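Local coordinates for protein NADH-dependent FAD reductase (Streptomyces globisporus, PDB 4HX6) that uses NADH to reduce FAD, supplying freely diffusing FADH2 to the halogenase and monooxygenase that help build the enediyne antitumor antibiotic C-1027, at residues A[45-50]-A[70-75]; A[83-88]-A[123-128]; A[92-97]-A[111-116]; A[135-140]-A[147-152]. The protein carries 1 engineered substitution. All coordinates share one frame; numbering follows the deposited sequence.

Interaction 1: A[45-50]-A[70-75]; sequences RGMTAN and AVMHQR. With SO4 (sulfate ion), chain I.
Met-47 and Met-72, both present as selenomethionine, meet where strand 45-49 passes the first turn of helix 71-75. The selenium of Met-47 rests on Met-72, with SE 3.9 Å from CB, and also touches Ala-70, with SE 4.0 Å from CB. Met-72 starts with CG anti to the backbone N (chi1 178°), then bends at both later torsions. This folding lays its methyl on the strand backbone, CE lying 3.5 Å from Arg-45 O and equally close to Gly-46 C.

No hydrogen bond runs directly between the two segments, but a sulfate, probably from the crystallisation liquor, bridges them. Val-71 N donates to sulfate O3 at 2.8 Å and Met-72 N to O1 at 2.9 Å, the start of the helix thus offering its amides to the anion. From the strand, Arg-45 NH2 reaches sulfate O2 at 3.0 Å, in the guanidinium plane but with a bent N-H...O angle of 138°. ND1 of the FAD-binding His-101 also bonds the sulfate, consistent with a place for an anionic part of the flavin nucleotide.

Farther out, one face of the Arg-75 guanidinium lies over the aliphatic part of Arg-45, with NH1 3.3 Å from CG. Each arginine has another partner: Arg-45 NH1 bonds His-103 O, and Arg-75 forms a salt bridge with Glu-43. Strand 45-49 is an outermost strand of the seven-stranded sheet, paired with strand 35-39, whose Val-39 touches both Met-72 and Arg-75; Met-47 also reaches Val-66 of strand 61-67, the strand that leads into the helix.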
loop_
_atom_site.group_PDB
_atom_site.type_symbol
_atom_site.label_atom_id
_atom_site.label_comp_id
_atom_site.label_asym_id
_atom_site.label_seq_id
_atom_site.Cartn_x
_atom_site.Cartn_y
_atom_site.Cartn_z
ATOM N N ARG A 45 -8.169 9.157 -19.415
ATOM C CA ARG A 45 -8.844 9.206 -18.118
ATOM C C ARG A 45 -7.804 9.117 -17.023
ATOM O O ARG A 45 -6.717 8.579 -17.243
ATOM C CB ARG A 45 -9.820 8.023 -17.982
ATOM C CG ARG A 45 -11.033 8.123 -18.906
ATOM C CD ARG A 45 -11.937 9.295 -18.521
ATOM N NE ARG A 45 -12.428 9.180 -17.145
ATOM C CZ ARG A 45 -13.177 10.102 -16.549
ATOM N NH1 ARG A 45 -13.515 11.203 -17.217
ATOM N NH2 ARG A 45 -13.587 9.930 -15.292
ATOM N N GLY A 46 -8.134 9.641 -15.849
ATOM C CA GLY A 46 -7.257 9.539 -14.699
ATOM C C GLY A 46 -8.090 9.163 -13.490
ATOM O O GLY A 46 -9.292 9.401 -13.467
HETATM N N MSE A 47 -7.458 8.560 -12.492
HETATM C CA MSE A 47 -8.151 8.240 -11.258
HETATM C C MSE A 47 -7.160 8.367 -10.130
HETATM O O MSE A 47 -6.068 7.784 -10.176
HETATM C CB MSE A 47 -8.676 6.793 -11.315
HETATM C CG MSE A 47 -9.593 6.435 -10.175
HETATM SE SE MSE A 47 -9.780 4.467 -10.174
HETATM C CE MSE A 47 -7.934 3.981 -10.272
ATOM N N THR A 48 -7.514 9.148 -9.125
ATOM C CA THR A 48 -6.686 9.231 -7.938
ATOM C C THR A 48 -6.746 7.880 -7.257
ATOM O O THR A 48 -7.826 7.336 -7.056
ATOM C CB THR A 48 -7.194 10.324 -7.016
ATOM O OG1 THR A 48 -7.200 11.562 -7.744
ATOM C CG2 THR A 48 -6.301 10.458 -5.787
ATOM N N ALA A 49 -5.585 7.323 -6.940
ATOM C CA ALA A 49 -5.523 6.008 -6.305
ATOM C C ALA A 49 -4.441 5.954 -5.231
ATOM O O ALA A 49 -3.333 6.439 -5.438
ATOM C CB ALA A 49 -5.264 4.937 -7.347
ATOM N N ASN A 50 -4.757 5.355 -4.088
ATOM C CA ASN A 50 -3.755 5.180 -3.045
ATOM C C ASN A 50 -3.365 3.715 -2.884
ATOM O O ASN A 50 -2.605 3.364 -1.982
ATOM C CB ASN A 50 -4.264 5.735 -1.720
ATOM C CG ASN A 50 -5.605 5.157 -1.332
ATOM O OD1 ASN A 50 -5.961 4.060 -1.757
ATOM N ND2 ASN A 50 -6.367 5.901 -0.537
ATOM N N ALA A 70 -15.395 1.668 -11.078
ATOM C CA ALA A 70 -14.705 2.811 -11.679
ATOM C C ALA A 70 -14.758 2.774 -13.208
ATOM O O ALA A 70 -14.657 1.704 -13.819
ATOM C CB ALA A 70 -13.269 2.877 -11.213
ATOM N N VAL A 71 -14.912 3.949 -13.816
ATOM C CA VAL A 71 -14.758 4.077 -15.258
ATOM C C VAL A 71 -13.387 3.553 -15.668
ATOM O O VAL A 71 -13.234 2.925 -16.717
ATOM C CB VAL A 71 -14.882 5.553 -15.690
ATOM C CG1 VAL A 71 -14.385 5.746 -17.121
ATOM C CG2 VAL A 71 -16.322 6.028 -15.517
HETATM N N MSE A 72 -12.395 3.817 -14.827
HETATM C CA MSE A 72 -11.022 3.403 -15.097
HETATM C C MSE A 72 -10.910 1.884 -15.297
HETATM O O MSE A 72 -10.040 1.420 -16.032
HETATM C CB MSE A 72 -10.093 3.868 -13.967
HETATM C CG MSE A 72 -8.641 3.437 -14.136
HETATM SE SE MSE A 72 -7.768 4.252 -15.698
HETATM C CE MSE A 72 -8.005 6.080 -15.086
ATOM N N HIS A 73 -11.788 1.108 -14.665
ATOM C CA HIS A 73 -11.659 -0.346 -14.729
ATOM C C HIS A 73 -11.753 -0.818 -16.171
ATOM O O HIS A 73 -10.883 -1.543 -16.651
ATOM C CB HIS A 73 -12.727 -1.059 -13.895
ATOM C CG HIS A 73 -12.498 -2.539 -13.751
ATOM N ND1 HIS A 73 -12.950 -3.462 -14.676
ATOM C CD2 HIS A 73 -11.867 -3.254 -12.786
ATOM C CE1 HIS A 73 -12.604 -4.680 -14.287
ATOM N NE2 HIS A 73 -11.953 -4.583 -13.139
ATOM N N GLN A 74 -12.795 -0.384 -16.864
ATOM C CA GLN A 74 -12.977 -0.786 -18.255
ATOM C C GLN A 74 -11.924 -0.152 -19.181
ATOM O O GLN A 74 -11.545 -0.740 -20.184
ATOM C CB GLN A 74 -14.397 -0.451 -18.728
ATOM C CG GLN A 74 -14.739 -1.000 -20.110
ATOM C CD GLN A 74 -14.286 -0.080 -21.228
ATOM O OE1 GLN A 74 -14.193 1.137 -21.044
ATOM N NE2 GLN A 74 -14.007 -0.655 -22.399
ATOM N N ARG A 75 -11.446 1.043 -18.854
ATOM C CA ARG A 75 -10.444 1.675 -19.726
ATOM C C ARG A 75 -9.147 0.878 -19.700
ATOM O O ARG A 75 -8.480 0.729 -20.723
ATOM C CB ARG A 75 -10.181 3.121 -19.321
ATOM C CG ARG A 75 -11.421 3.977 -19.387
ATOM C CD ARG A 75 -12.148 3.849 -20.739
ATOM N NE ARG A 75 -13.314 4.745 -20.755
ATOM C CZ ARG A 75 -13.276 6.022 -21.130
ATOM N NH1 ARG A 75 -12.138 6.559 -21.557
ATOM N NH2 ARG A 75 -14.382 6.760 -21.094
HETATM S S SO4 I . -13.596 6.876 -12.198
HETATM O O1 SO4 I . -12.643 6.082 -12.978
HETATM O O2 SO4 I . -13.644 8.225 -12.767
HETATM O O3 SO4 I . -14.930 6.275 -12.234
HETATM O O4 SO4 I . -13.145 6.936 -10.799
#

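Interaction 2: A[83-88]-A[123-128]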
loop_
_atom_site.group_PDB
_atom_site.type_symbol
_atom_site.label_atom_id
_atom_site.label_comp_id
_atom_site.label_asym_id
_atom_site.label_seq_id
_atom_site.Cartn_x
_atom_site.Cartn_y
_atom_site.Cartn_z
ATOM N N ALA A 83 -0.158 4.838 -16.860
ATOM C CA ALA A 83 0.882 5.597 -16.193
ATOM C C ALA A 83 0.490 5.893 -14.767
ATOM O O ALA A 83 -0.700 5.983 -14.437
ATOM C CB ALA A 83 1.170 6.882 -16.945
ATOM N N VAL A 84 1.505 6.020 -13.918
ATOM C CA VAL A 84 1.318 6.392 -12.528
ATOM C C VAL A 84 2.067 7.693 -12.258
ATOM O O VAL A 84 3.261 7.787 -12.549
ATOM C CB VAL A 84 1.894 5.324 -11.600
ATOM C CG1 VAL A 84 1.801 5.781 -10.132
ATOM C CG2 VAL A 84 1.163 3.977 -11.809
ATOM N N SER A 85 1.364 8.691 -11.719
ATOM C CA SER A 85 2.002 9.942 -11.296
ATOM C C SER A 85 1.930 10.027 -9.776
ATOM O O SER A 85 0.840 10.114 -9.216
ATOM C CB SER A 85 1.292 11.149 -11.934
ATOM O OG SER A 85 1.401 11.096 -13.352
ATOM N N VAL A 86 3.081 9.974 -9.110
ATOM C CA VAL A 86 3.115 10.078 -7.652
ATOM C C VAL A 86 3.058 11.553 -7.273
ATOM O O VAL A 86 3.980 12.302 -7.580
ATOM C CB VAL A 86 4.390 9.458 -7.060
ATOM C CG1 VAL A 86 4.420 9.668 -5.553
ATOM C CG2 VAL A 86 4.452 7.986 -7.378
ATOM N N LEU A 87 1.968 11.980 -6.641
ATOM C CA LEU A 87 1.751 13.401 -6.421
ATOM C C LEU A 87 2.647 13.980 -5.354
ATOM O O LEU A 87 2.952 13.330 -4.358
ATOM C CB LEU A 87 0.294 13.714 -6.052
ATOM C CG LEU A 87 -0.763 13.293 -7.064
ATOM C CD1 LEU A 87 -2.125 13.842 -6.620
ATOM C CD2 LEU A 87 -0.391 13.797 -8.455
ATOM N N GLU A 88 3.028 15.232 -5.589
ATOM C CA GLU A 88 3.811 16.038 -4.671
ATOM C C GLU A 88 2.896 16.708 -3.649
ATOM O O GLU A 88 1.694 16.826 -3.873
ATOM C CB GLU A 88 4.601 17.086 -5.472
ATOM C CG GLU A 88 5.580 17.935 -4.652
ATOM C CD GLU A 88 4.977 19.236 -4.146
ATOM O OE1 GLU A 88 3.866 19.613 -4.585
ATOM O OE2 GLU A 88 5.626 19.892 -3.306
ATOM N N ALA A 123 -0.252 7.716 -22.194
ATOM C CA ALA A 123 -1.143 8.259 -21.173
ATOM C C ALA A 123 -0.618 9.597 -20.651
ATOM O O ALA A 123 0.599 9.819 -20.627
ATOM C CB ALA A 123 -1.287 7.268 -20.021
ATOM N N PRO A 124 -1.528 10.494 -20.235
ATOM C CA PRO A 124 -1.081 11.784 -19.686
ATOM C C PRO A 124 -0.318 11.582 -18.376
ATOM O O PRO A 124 -0.713 10.760 -17.565
ATOM C CB PRO A 124 -2.392 12.538 -19.415
ATOM C CG PRO A 124 -3.446 11.806 -20.173
ATOM C CD PRO A 124 -2.993 10.366 -20.212
ATOM N N LEU A 125 0.785 12.305 -18.204
ATOM C CA LEU A 125 1.567 12.251 -16.978
ATOM C C LEU A 125 1.351 13.581 -16.288
ATOM O O LEU A 125 1.345 14.620 -16.927
ATOM C CB LEU A 125 3.060 12.055 -17.285
ATOM C CG LEU A 125 3.452 10.711 -17.912
ATOM C CD1 LEU A 125 4.929 10.668 -18.289
ATOM C CD2 LEU A 125 3.122 9.604 -16.936
ATOM N N ILE A 126 1.179 13.557 -14.979
ATOM C CA ILE A 126 0.841 14.784 -14.284
ATOM C C ILE A 126 2.089 15.604 -14.006
ATOM O O ILE A 126 2.993 15.131 -13.318
ATOM C CB ILE A 126 0.134 14.488 -12.959
ATOM C CG1 ILE A 126 -1.087 13.594 -13.196
ATOM C CG2 ILE A 126 -0.276 15.783 -12.296
ATOM C CD1 ILE A 126 -2.187 14.243 -14.033
ATOM N N ALA A 127 2.132 16.827 -14.544
ATOM C CA ALA A 127 3.270 17.727 -14.333
ATOM C C ALA A 127 3.423 18.054 -12.854
ATOM O O ALA A 127 2.431 18.197 -12.153
ATOM C CB ALA A 127 3.094 19.019 -15.137
ATOM N N GLY A 128 4.661 18.168 -12.382
ATOM C CA GLY A 128 4.910 18.560 -11.005
ATOM C C GLY A 128 4.946 17.416 -10.001
ATOM O O GLY A 128 5.121 17.638 -8.795
#
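Ser-85 OG accepts a hydrogen bond from the backbone N of Ile-126, 3.0 Å long and almost straight at 175°. The hydroxyl oxygen stands anti to the carbonyl carbon of its own residue (chi1 -62°), which turns it to the neighbouring backbone. This is the one hydrogen bond between the segments. Strands 83-86 and 124-126 run nearly in the same direction, 11° apart, but their axes approach no closer than 6.5 Å, and no backbone pairing joins them. A side chain therefore does the bridging, giving the Ile-126 amide an acceptor within a buried interface.

Apolar groups fill in on both sides of this bond along the chain. Ile-126 lays its CG1 branch alongside the serine, CG1 being 3.6 Å from Ser-85 CB, while its CG2 branch meets Leu-87 CD2 at 4.3 Å. Toward the start of the segments the methyl of Ala-83 packs on that of Ala-123, CB to CB 4.0 Å. At the other end Glu-88 CB comes within 3.4 Å of Gly-128 O, while its carboxylate OE1 accepts from Gly-90 N. Gly-128 has a positive phi, where a side chain would be jammed against the preceding carbonyl.

Strand 81-86 lies inside the main sheet between strands 35-39 and 131-143, and strand 124-126 runs along the face of the sheet from which Ala-83 and Ser-85 project. The short strand is held there by further bonds, Pro-124 O to Thr-38 OG1 and Ile-126 O to His-132 NE2, and pairs antiparallel with strand 115-117 in a small two-stranded sheet.

Interaction 3: A[92-97]-A[111-116]; sequences EKAARH and DTVDWV
Helix 92-97 packs against the loop entering strand 115-117, a mixed polar and apolar contact in which Lys-93, Ala-94 and His-97 meet Thr-112 and Val-113. The lysine, with CG anti to its backbone N (chi1 -179°), reaches out from the helix toward the loop, bending near its end, and NZ donates to Thr-112 O at 2.7 Å. The ammonium lies almost in line with the carbonyl, at a C=O...N angle of 168°. A water bonded to the same NZ at 2.9 Å also accepts a weak bond from Asp-114 N, adding a second, looser link to the loop.

Helix and loop both belong to the excursion of the flavin reductase-like domain that leaves the main sheet after strand 81-86 and rejoins it at strand 131-143. Beneath the lysine, Val-113 CG2 sits 4.2 Å from Ala-94 CA in the conformer described, and the same side chain reaches Ile-126 of strand 124-126. One turn along the helix, Thr-112 OG1 hangs over one face of the His-97 ring, 3.1 Å from CE1. NE2 of His-97 bonds Gln-109 O and the ring stacks with that of His-103, which together help hold the imidazole in its orientation.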
loop_
_atom_site.group_PDB
_atom_site.type_symbol
_atom_site.label_atom_id
_atom_site.label_comp_id
_atom_site.label_asym_id
_atom_site.label_seq_id
_atom_site.Cartn_x
_atom_site.Cartn_y
_atom_site.Cartn_z
ATOM N N GLU A 92 -2.842 19.187 -4.238
ATOM C CA GLU A 92 -4.212 18.833 -3.866
ATOM C C GLU A 92 -5.198 19.082 -5.008
ATOM O O GLU A 92 -6.168 18.342 -5.176
ATOM C CB GLU A 92 -4.668 19.566 -2.605
ATOM C CG GLU A 92 -4.001 19.092 -1.333
ATOM C CD GLU A 92 -2.839 19.974 -0.928
ATOM O OE1 GLU A 92 -2.631 20.155 0.294
ATOM O OE2 GLU A 92 -2.137 20.487 -1.829
ATOM N N LYS A 93 -4.953 20.121 -5.796
ATOM C CA LYS A 93 -5.805 20.387 -6.951
ATOM C C LYS A 93 -5.938 19.132 -7.820
ATOM O O LYS A 93 -7.047 18.670 -8.109
ATOM C CB LYS A 93 -5.257 21.567 -7.756
ATOM C CG LYS A 93 -6.093 21.934 -8.968
ATOM C CD LYS A 93 -5.416 23.038 -9.773
ATOM C CE LYS A 93 -5.667 22.865 -11.258
ATOM N NZ LYS A 93 -4.634 23.550 -12.092
ATOM N N ALA A 94 -4.802 18.560 -8.219
ATOM C CA ALA A 94 -4.807 17.338 -9.008
ATOM C C ALA A 94 -5.459 16.165 -8.268
ATOM O O ALA A 94 -6.176 15.381 -8.869
ATOM C CB ALA A 94 -3.385 16.952 -9.417
ATOM N N ALA A 95 -5.143 16.016 -6.989
ATOM C CA ALA A 95 -5.674 14.915 -6.175
ATOM C C ALA A 95 -7.212 14.950 -6.164
ATOM O O ALA A 95 -7.874 13.930 -6.355
ATOM C CB ALA A 95 -5.143 15.014 -4.769
ATOM N N ARG A 96 -7.762 16.140 -5.994
ATOM C CA ARG A 96 -9.214 16.320 -5.945
ATOM C C ARG A 96 -9.827 16.117 -7.313
ATOM O O ARG A 96 -10.904 15.545 -7.447
ATOM C CB ARG A 96 -9.532 17.739 -5.500
ATOM C CG ARG A 96 -9.286 17.988 -4.027
ATOM C CD ARG A 96 -9.205 19.464 -3.764
ATOM N NE ARG A 96 -8.957 19.731 -2.353
ATOM C CZ ARG A 96 -8.258 20.766 -1.914
ATOM N NH1 ARG A 96 -8.068 20.928 -0.614
ATOM N NH2 ARG A 96 -7.746 21.631 -2.778
ATOM N N HIS A 97 -9.143 16.616 -8.336
ATOM C CA HIS A 97 -9.701 16.586 -9.673
ATOM C C HIS A 97 -10.000 15.157 -10.104
ATOM O O HIS A 97 -11.009 14.889 -10.757
ATOM C CB HIS A 97 -8.745 17.215 -10.685
ATOM C CG HIS A 97 -9.366 17.396 -12.031
ATOM N ND1 HIS A 97 -10.269 18.402 -12.299
ATOM C CD2 HIS A 97 -9.279 16.653 -13.158
ATOM C CE1 HIS A 97 -10.680 18.296 -13.550
ATOM N NE2 HIS A 97 -10.098 17.238 -14.091
ATOM N N ASP A 111 -8.330 19.167 -18.883
ATOM C CA ASP A 111 -8.232 20.566 -19.289
ATOM C C ASP A 111 -7.856 21.539 -18.160
ATOM O O ASP A 111 -7.584 22.710 -18.419
ATOM C CB ASP A 111 -9.529 21.015 -19.971
ATOM C CG ASP A 111 -10.742 20.834 -19.080
ATOM O OD1 ASP A 111 -10.649 20.067 -18.102
ATOM O OD2 ASP A 111 -11.792 21.446 -19.364
ATOM N N THR A 112 -7.849 21.078 -16.910
ATOM C CA THR A 112 -7.521 21.981 -15.806
ATOM C C THR A 112 -6.224 21.640 -15.082
ATOM O O THR A 112 -5.797 22.383 -14.204
ATOM C CB THR A 112 -8.649 22.056 -14.767
ATOM O OG1 THR A 112 -8.841 20.764 -14.183
ATOM C CG2 THR A 112 -9.946 22.531 -15.409
ATOM N N VAL A 113 -5.603 20.528 -15.449
ATOM C CA VAL A 113 -4.359 20.093 -14.818
ATOM C C VAL A 113 -3.238 20.004 -15.853
ATOM O O VAL A 113 -3.426 19.462 -16.931
ATOM C CB VAL A 113 -4.545 18.736 -14.101
ATOM C CG1 VAL A 113 -3.206 18.152 -13.678
ATOM C CG2 VAL A 113 -5.468 18.892 -12.896
ATOM N N ASP A 114 -2.074 20.559 -15.532
ATOM C CA ASP A 114 -0.944 20.511 -16.461
ATOM C C ASP A 114 -0.436 19.073 -16.611
ATOM O O ASP A 114 -0.237 18.377 -15.618
ATOM C CB ASP A 114 0.198 21.411 -15.991
ATOM C CG ASP A 114 -0.139 22.901 -16.086
ATOM O OD1 ASP A 114 -1.159 23.264 -16.717
ATOM O OD2 ASP A 114 0.629 23.710 -15.526
ATOM N N TRP A 115 -0.224 18.631 -17.848
ATOM C CA TRP A 115 0.219 17.253 -18.083
ATOM C C TRP A 115 1.078 17.164 -19.328
ATOM O O TRP A 115 1.015 18.031 -20.205
ATOM C CB TRP A 115 -0.976 16.320 -18.235
ATOM C CG TRP A 115 -1.890 16.729 -19.333
ATOM C CD1 TRP A 115 -2.910 17.644 -19.257
ATOM C CD2 TRP A 115 -1.881 16.254 -20.684
ATOM N NE1 TRP A 115 -3.525 17.765 -20.477
ATOM C CE2 TRP A 115 -2.915 16.926 -21.370
ATOM C CE3 TRP A 115 -1.093 15.338 -21.383
ATOM C CZ2 TRP A 115 -3.182 16.705 -22.718
ATOM C CZ3 TRP A 115 -1.363 15.120 -22.723
ATOM C CH2 TRP A 115 -2.400 15.798 -23.374
ATOM N N VAL A 116 1.886 16.115 -19.402
ATOM C CA VAL A 116 2.659 15.843 -20.603
ATOM C C VAL A 116 2.348 14.427 -21.050
ATOM O O VAL A 116 2.071 13.544 -20.223
ATOM C CB VAL A 116 4.170 15.992 -20.361
ATOM C CG1 VAL A 116 4.518 17.441 -20.086
ATOM C CG2 VAL A 116 4.595 15.113 -19.200
HETATM O O HOH W 1 -2.076 22.544 -12.855
#

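Interaction 4: A[135-140]-A[147-152]; sequences CAIHRL and TIFLGE
With CG anti to its carbonyl carbon (chi1 -69°), Phe-149 swings its ring against strand 135-140, where Ile-137 and Leu-140 receive it. Ile-137, set with CG1 anti to its own carbonyl carbon (chi1 -56°), brings CD1 to 3.7 Å from Phe-149 CD1 and places CG2 at the ring edge. Leu-140 lies beside the phenylalanine, pointing the same way, its CG 3.7 Å from CE1. Thr-147 CG2 covers part of one ring face.

On the opposite face of the sheet, Leu-150 packs its CB 4.0 Å from Arg-139 CB. Here the antiparallel hairpin contains a classic beta bulge, His-138 and Arg-139 both facing Leu-150. Leu-150 O accepts from His-138 N at 2.8 Å and, weakly, from Arg-139 N at 3.3 Å; Leu-150 N returns a bond to Arg-139 O at 2.8 Å. Arg-139 then folds back over one face of the His-138 imidazole, its NH1 bonded to His-138 O at 2.9 Å.

Leu-150 also packs on Glu-142 of the second subunit, and Phe-149 on FAD-binding Val-66. One carbonyl serving two amides, one of them weakly, thus keeps the bulge within the hydrogen-bonded hairpin, while the apolar cluster around Phe-149 backs the flavin-binding strand.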
loop_
_atom_site.group_PDB
_atom_site.type_symbol
_atom_site.label_atom_id
_atom_site.label_comp_id
_atom_site.label_asym_id
_atom_site.label_seq_id
_atom_site.Cartn_x
_atom_site.Cartn_y
_atom_site.Cartn_z
ATOM N N CYS A 135 3.730 1.897 -17.316
ATOM C CA CYS A 135 3.674 0.448 -17.116
ATOM C C CYS A 135 2.841 -0.254 -18.166
ATOM O O CYS A 135 1.930 0.340 -18.760
ATOM C CB CYS A 135 3.071 0.121 -15.753
ATOM S SG CYS A 135 3.820 0.982 -14.337
ATOM N N ALA A 136 3.155 -1.528 -18.376
ATOM C CA ALA A 136 2.362 -2.395 -19.230
ATOM C C ALA A 136 1.694 -3.415 -18.327
ATOM O O ALA A 136 2.346 -4.011 -17.463
ATOM C CB ALA A 136 3.246 -3.106 -20.252
ATOM N N ILE A 137 0.399 -3.618 -18.515
ATOM C CA ILE A 137 -0.330 -4.567 -17.673
ATOM C C ILE A 137 0.071 -5.985 -18.051
ATOM O O ILE A 137 -0.076 -6.396 -19.195
ATOM C CB ILE A 137 -1.858 -4.391 -17.805
ATOM C CG1 ILE A 137 -2.244 -2.937 -17.484
ATOM C CG2 ILE A 137 -2.587 -5.334 -16.855
ATOM C CD1 ILE A 137 -3.743 -2.658 -17.568
ATOM N N HIS A 138 0.597 -6.709 -17.079
ATOM C CA HIS A 138 1.096 -8.058 -17.292
ATOM C C HIS A 138 0.064 -9.103 -16.849
ATOM O O HIS A 138 -0.171 -10.094 -17.540
ATOM C CB HIS A 138 2.415 -8.227 -16.530
ATOM C CG HIS A 138 3.033 -9.581 -16.682
ATOM N ND1 HIS A 138 3.411 -10.353 -15.603
ATOM C CD2 HIS A 138 3.326 -10.310 -17.786
ATOM C CE1 HIS A 138 3.912 -11.497 -16.036
ATOM N NE2 HIS A 138 3.875 -11.495 -17.357
ATOM N N ARG A 139 -0.548 -8.881 -15.693
ATOM C CA ARG A 139 -1.574 -9.784 -15.174
ATOM C C ARG A 139 -2.774 -9.023 -14.606
ATOM O O ARG A 139 -2.633 -7.906 -14.100
ATOM C CB ARG A 139 -1.004 -10.690 -14.077
ATOM C CG ARG A 139 0.066 -11.699 -14.542
ATOM C CD ARG A 139 -0.566 -12.867 -15.321
ATOM N NE ARG A 139 0.424 -13.839 -15.805
ATOM C CZ ARG A 139 1.008 -13.800 -16.999
ATOM N NH1 ARG A 139 0.745 -12.810 -17.851
ATOM N NH2 ARG A 139 1.871 -14.750 -17.343
ATOM N N LEU A 140 -3.944 -9.650 -14.693
ATOM C CA LEU A 140 -5.134 -9.247 -13.949
ATOM C C LEU A 140 -5.438 -10.329 -12.916
ATOM O O LEU A 140 -5.591 -11.500 -13.271
ATOM C CB LEU A 140 -6.360 -9.141 -14.851
ATOM C CG LEU A 140 -6.711 -7.809 -15.495
ATOM C CD1 LEU A 140 -5.671 -7.459 -16.529
ATOM C CD2 LEU A 140 -8.098 -7.909 -16.126
ATOM N N THR A 147 -10.291 -5.145 -9.045
ATOM C CA THR A 147 -9.342 -5.975 -9.758
ATOM C C THR A 147 -7.935 -5.500 -9.444
ATOM O O THR A 147 -7.669 -4.294 -9.365
ATOM C CB THR A 147 -9.572 -5.881 -11.280
ATOM O OG1 THR A 147 -10.875 -6.381 -11.587
ATOM C CG2 THR A 147 -8.521 -6.683 -12.043
ATOM N N ILE A 148 -7.045 -6.455 -9.230
ATOM C CA ILE A 148 -5.632 -6.186 -9.056
ATOM C C ILE A 148 -4.963 -6.221 -10.425
ATOM O O ILE A 148 -4.981 -7.241 -11.111
ATOM C CB ILE A 148 -4.975 -7.221 -8.131
ATOM C CG1 ILE A 148 -5.667 -7.210 -6.761
ATOM C CG2 ILE A 148 -3.450 -6.954 -8.011
ATOM C CD1 ILE A 148 -5.500 -8.488 -5.938
ATOM N N PHE A 149 -4.430 -5.082 -10.848
ATOM C CA PHE A 149 -3.663 -5.017 -12.090
ATOM C C PHE A 149 -2.172 -5.044 -11.780
ATOM O O PHE A 149 -1.653 -4.151 -11.121
ATOM C CB PHE A 149 -4.002 -3.743 -12.864
ATOM C CG PHE A 149 -5.396 -3.728 -13.442
ATOM C CD1 PHE A 149 -5.631 -4.182 -14.738
ATOM C CD2 PHE A 149 -6.462 -3.236 -12.710
ATOM C CE1 PHE A 149 -6.913 -4.160 -15.278
ATOM C CE2 PHE A 149 -7.746 -3.214 -13.246
ATOM C CZ PHE A 149 -7.969 -3.673 -14.531
ATOM N N LEU A 150 -1.479 -6.067 -12.255
ATOM C CA LEU A 150 -0.040 -6.161 -12.053
ATOM C C LEU A 150 0.670 -5.538 -13.264
ATOM O O LEU A 150 0.513 -6.011 -14.398
ATOM C CB LEU A 150 0.370 -7.613 -11.877
ATOM C CG LEU A 150 1.833 -7.925 -11.589
ATOM C CD1 LEU A 150 2.242 -7.368 -10.228
ATOM C CD2 LEU A 150 2.066 -9.432 -11.658
ATOM N N GLY A 151 1.422 -4.464 -13.036
ATOM C CA GLY A 151 2.094 -3.785 -14.142
ATOM C C GLY A 151 3.606 -3.977 -14.180
ATOM O O GLY A 151 4.271 -3.976 -13.143
ATOM N N GLU A 152 4.159 -4.120 -15.379
ATOM C CA GLU A 152 5.610 -4.159 -15.547
ATOM C C GLU A 152 6.100 -2.769 -15.886
ATOM O O GLU A 152 5.626 -2.176 -16.859
ATOM C CB GLU A 152 5.994 -5.093 -16.693
ATOM C CG GLU A 152 7.498 -5.162 -16.946
ATOM C CD GLU A 152 7.850 -6.162 -18.035
ATOM O OE1 GLU A 152 7.114 -6.223 -19.047
ATOM O OE2 GLU A 152 8.854 -6.892 -17.875
#

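Overall arrangement
Three of the contacts gather on the main sheet of the domain, and interaction 3 hangs beside it. Interactions 2 and 3 are closest, their centres about 9 Å apart: strands 115-117 and 124-126 pair, and interaction 3 is nested in the chain loop that interaction 2 closes. Interaction 1 lies about 14 Å from each of the others, centre to centre. It touches interaction 3 through Thr-48 OG1 and Ala-95 O, 2.8 Å apart, and interaction 4 through His-73 NE2 and Thr-147 OG1, 2.6 Å apart. Interaction 1 holds FAD-binding Asn-50, and its Ala-70 side chain is about 4 Å from that of His-101. Interactions 1 and 4 both border FAD-binding Val-66, and interaction 4 adjoins NAD-binding His-146.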